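Local atomic coordinates of dihydrophenazinedicarboxylate synthase (Burkholderia, PDB entry 4HMW), a protein that catalyses FMN-dependent oxidations by molecular oxygen in the terminal steps of core phenazine biosynthesis, releasing hydrogen peroxide. Residues 108-114 / 184-190. Residues are numbered along the deposited sequence; the frame is centred on the assembly and turned at random. Where two conformers were deposited one is given.
Sequences GQQIMIS and EMEFWAA. With FMN (flavin mononucleotide), chain C.
Strands 109-114 and 184-189 run antiparallel, 4.7 Å apart at closest approach, and pair through hydrogen-bonded couples Gln110-Trp188, Met112-Glu186 and Ser114-Glu184, with one further bond from Ala190 N to Gly108 O (2.8 Å). On the flavin side, Gln110 carries its amide over one face of the Trp188 indole, with NE2 3.4 Å from CD2. Amide and ring planes stand 81° apart, so the carboxamide meets the indole almost upright instead of stacking on it. Because chi1 (55°) sets CG between backbone N and carbonyl carbon, CG packs 3.4 Å from Trp188 CB, and the extended chain beyond it lifts NE2 to FMN O2' in a nearly straight hydrogen bond of 2.9 Å. Gln110 OE1 accepts from Val67 N of the second subunit, which fixes the amide's flip. The flavin's C8 methyl lies above the same face, near the rim of the benzo ring, with FMN C8M 3.4 Å from Trp188 CH2. Further along this face, the Glu184 carboxylate forms a salt bridge with Arg87 of the second subunit; Glu186 pairs with Arg198. On the reverse face, Ile111 CG2 sits over the rim of the Phe187 ring and touches Met185 CE; Leu34 and Trp37 of helix 30-43 pack on Ile111, and Leu33 on Phe187. Such pairing of a core strand with the C-terminal region builds one wall of the FMN site at the dimer interface of the pyridoxamine 5'-phosphate oxidase family.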
loop_
_atom_site.group_PDB
_atom_site.type_symbol
_atom_site.label_atom_id
_atom_site.label_comp_id
_atom_site.label_asym_id
_atom_site.label_seq_id
_atom_site.Cartn_x
_atom_site.Cartn_y
_atom_site.Cartn_z
ATOM N N GLY B 108 2.279 4.346 -14.747
ATOM C CA GLY B 108 3.364 4.783 -13.923
ATOM C C GLY B 108 2.984 5.896 -12.975
ATOM O O GLY B 108 3.748 6.858 -12.802
ATOM N N GLN B 109 1.844 5.750 -12.294
ATOM C CA GLN B 109 1.392 6.802 -11.373
ATOM C C GLN B 109 1.106 6.250 -9.990
ATOM O O GLN B 109 0.594 5.146 -9.828
ATOM C CB GLN B 109 0.104 7.507 -11.903
ATOM C CG GLN B 109 0.343 8.378 -13.114
ATOM C CD GLN B 109 -0.969 8.827 -13.736
ATOM O OE1 GLN B 109 -1.791 8.016 -14.171
ATOM N NE2 GLN B 109 -1.165 10.124 -13.810
ATOM N N GLN B 110 1.458 7.026 -8.986
ATOM C CA GLN B 110 1.033 6.685 -7.635
ATOM C C GLN B 110 0.426 7.939 -6.981
ATOM O O GLN B 110 0.745 9.067 -7.337
ATOM C CB GLN B 110 2.130 6.017 -6.773
ATOM C CG GLN B 110 3.335 6.735 -6.646
ATOM C CD GLN B 110 4.453 6.057 -5.798
ATOM O OE1 GLN B 110 4.228 5.397 -4.780
ATOM N NE2 GLN B 110 5.681 6.292 -6.220
ATOM N N ILE B 111 -0.502 7.707 -6.058
ATOM C CA ILE B 111 -1.069 8.783 -5.275
ATOM C C ILE B 111 -1.081 8.370 -3.830
ATOM O O ILE B 111 -1.583 7.310 -3.476
ATOM C CB ILE B 111 -2.522 9.140 -5.687
ATOM C CG1 ILE B 111 -2.622 9.371 -7.199
ATOM C CG2 ILE B 111 -2.976 10.376 -4.928
ATOM C CD1 ILE B 111 -4.087 9.652 -7.677
ATOM N N MET B 112 -0.525 9.216 -2.987
ATOM C CA MET B 112 -0.477 8.973 -1.544
ATOM C C MET B 112 -1.434 9.933 -0.879
ATOM O O MET B 112 -1.384 11.125 -1.159
ATOM C CB MET B 112 0.899 9.257 -0.991
ATOM C CG MET B 112 0.976 9.035 0.499
ATOM S SD MET B 112 2.411 9.725 1.323
ATOM C CE MET B 112 1.891 11.445 1.445
ATOM N N ILE B 113 -2.295 9.410 -0.007
ATOM C CA ILE B 113 -3.302 10.204 0.701
ATOM C C ILE B 113 -3.090 9.949 2.170
ATOM O O ILE B 113 -3.321 8.851 2.649
ATOM C CB ILE B 113 -4.718 9.764 0.282
ATOM C CG1 ILE B 113 -4.832 9.787 -1.249
ATOM C CG2 ILE B 113 -5.825 10.632 0.898
ATOM C CD1 ILE B 113 -5.979 8.969 -1.817
ATOM N N SER B 114 -2.599 10.934 2.899
ATOM C CA SER B 114 -2.390 10.762 4.331
ATOM C C SER B 114 -3.309 11.687 5.089
ATOM O O SER B 114 -3.405 12.870 4.774
ATOM C CB SER B 114 -0.942 11.033 4.699
ATOM O OG SER B 114 -0.124 9.966 4.279
ATOM N N GLU B 184 -2.393 15.685 3.668
ATOM C CA GLU B 184 -1.211 15.655 2.805
ATOM C C GLU B 184 -1.512 14.703 1.670
ATOM O O GLU B 184 -2.072 13.649 1.898
ATOM C CB GLU B 184 0.044 15.193 3.571
ATOM C CG GLU B 184 1.297 15.149 2.701
ATOM C CD GLU B 184 2.542 14.668 3.460
ATOM O OE1 GLU B 184 3.645 14.722 2.874
ATOM O OE2 GLU B 184 2.437 14.252 4.649
ATOM N N MET B 185 -1.173 15.084 0.442
ATOM C CA MET B 185 -1.214 14.170 -0.698
ATOM C C MET B 185 0.010 14.318 -1.572
ATOM O O MET B 185 0.553 15.378 -1.681
ATOM C CB MET B 185 -2.445 14.432 -1.555
ATOM C CG MET B 185 -3.693 14.101 -0.816
ATOM S SD MET B 185 -5.203 14.248 -1.742
ATOM C CE MET B 185 -4.857 13.375 -3.192
ATOM N N GLU B 186 0.446 13.231 -2.190
ATOM C CA GLU B 186 1.487 13.337 -3.202
ATOM C C GLU B 186 1.038 12.655 -4.445
ATOM O O GLU B 186 0.422 11.548 -4.404
ATOM C CB GLU B 186 2.832 12.690 -2.799
ATOM C CG GLU B 186 3.895 12.940 -3.933
ATOM C CD GLU B 186 5.193 12.101 -3.891
ATOM O OE1 GLU B 186 5.587 11.580 -2.799
ATOM O OE2 GLU B 186 5.845 11.997 -4.975
ATOM N N PHE B 187 1.347 13.312 -5.559
ATOM C CA PHE B 187 1.072 12.796 -6.891
ATOM C C PHE B 187 2.414 12.530 -7.535
ATOM O O PHE B 187 3.254 13.427 -7.608
ATOM C CB PHE B 187 0.303 13.841 -7.661
ATOM C CG PHE B 187 -1.085 14.071 -7.125
ATOM C CD1 PHE B 187 -1.274 14.934 -6.057
ATOM C CD2 PHE B 187 -2.180 13.441 -7.674
ATOM C CE1 PHE B 187 -2.506 15.139 -5.525
ATOM C CE2 PHE B 187 -3.442 13.669 -7.153
ATOM C CZ PHE B 187 -3.599 14.525 -6.065
ATOM N N TRP B 188 2.620 11.303 -7.991
ATOM C CA TRP B 188 3.899 10.866 -8.589
ATOM C C TRP B 188 3.677 10.272 -9.969
ATOM O O TRP B 188 2.811 9.431 -10.138
ATOM C CB TRP B 188 4.493 9.802 -7.686
ATOM C CG TRP B 188 5.866 9.235 -8.017
ATOM C CD1 TRP B 188 7.037 9.579 -7.426
ATOM C CD2 TRP B 188 6.194 8.208 -8.961
ATOM N NE1 TRP B 188 8.075 8.835 -7.911
ATOM C CE2 TRP B 188 7.591 7.959 -8.837
ATOM C CE3 TRP B 188 5.450 7.425 -9.840
ATOM C CZ2 TRP B 188 8.253 7.014 -9.605
ATOM C CZ3 TRP B 188 6.115 6.464 -10.585
ATOM C CH2 TRP B 188 7.499 6.268 -10.462
ATOM N N ALA B 189 4.460 10.702 -10.958
ATOM C CA ALA B 189 4.311 10.176 -12.308
ATOM C C ALA B 189 5.684 9.900 -12.886
ATOM O O ALA B 189 6.517 10.781 -12.982
ATOM C CB ALA B 189 3.552 11.126 -13.179
ATOM N N ALA B 190 5.888 8.666 -13.300
ATOM C CA ALA B 190 7.183 8.205 -13.801
ATOM C C ALA B 190 7.570 8.945 -15.079
ATOM O O ALA B 190 6.717 9.302 -15.917
ATOM C CB ALA B 190 7.128 6.708 -14.086
HETATM N N1 FMN C . 12.141 4.491 -4.118
HETATM C C2 FMN C . 13.224 4.030 -3.422
HETATM O O2 FMN C . 13.830 4.766 -2.663
HETATM N N3 FMN C . 13.601 2.719 -3.535
HETATM C C4 FMN C . 12.942 1.874 -4.395
HETATM O O4 FMN C . 13.320 0.688 -4.475
HETATM C C4A FMN C . 11.859 2.343 -5.128
HETATM N N5 FMN C . 11.202 1.518 -6.025
HETATM C C5A FMN C . 10.094 2.024 -6.710
HETATM C C6 FMN C . 9.417 1.194 -7.577
HETATM C C7 FMN C . 8.301 1.648 -8.251
HETATM C C7M FMN C . 7.607 0.712 -9.176
HETATM C C8 FMN C . 7.879 2.962 -8.089
HETATM C C8M FMN C . 6.665 3.472 -8.792
HETATM C C9 FMN C . 8.553 3.798 -7.219
HETATM C C9A FMN C . 9.690 3.349 -6.558
HETATM N N10 FMN C . 10.417 4.189 -5.675
HETATM C C10 FMN C . 11.483 3.670 -4.983
HETATM C "C1'" FMN C . 10.083 5.616 -5.426
HETATM C "C2'" FMN C . 9.180 5.769 -4.199
HETATM O "O2'" FMN C . 7.832 5.368 -4.483
HETATM C "C3'" FMN C . 9.162 7.202 -3.666
HETATM O "O3'" FMN C . 8.743 8.053 -4.712
HETATM C "C4'" FMN C . 10.534 7.620 -3.105
HETATM O "O4'" FMN C . 11.194 6.486 -2.573
HETATM C "C5'" FMN C . 10.413 8.766 -2.114
HETATM O "O5'" FMN C . 9.519 8.423 -1.076
HETATM P P FMN C . 9.443 9.280 0.270
HETATM O O1P FMN C . 10.679 8.975 1.094
HETATM O O2P FMN C . 9.410 10.764 -0.123
HETATM O O3P FMN C . 8.220 8.794 0.970
#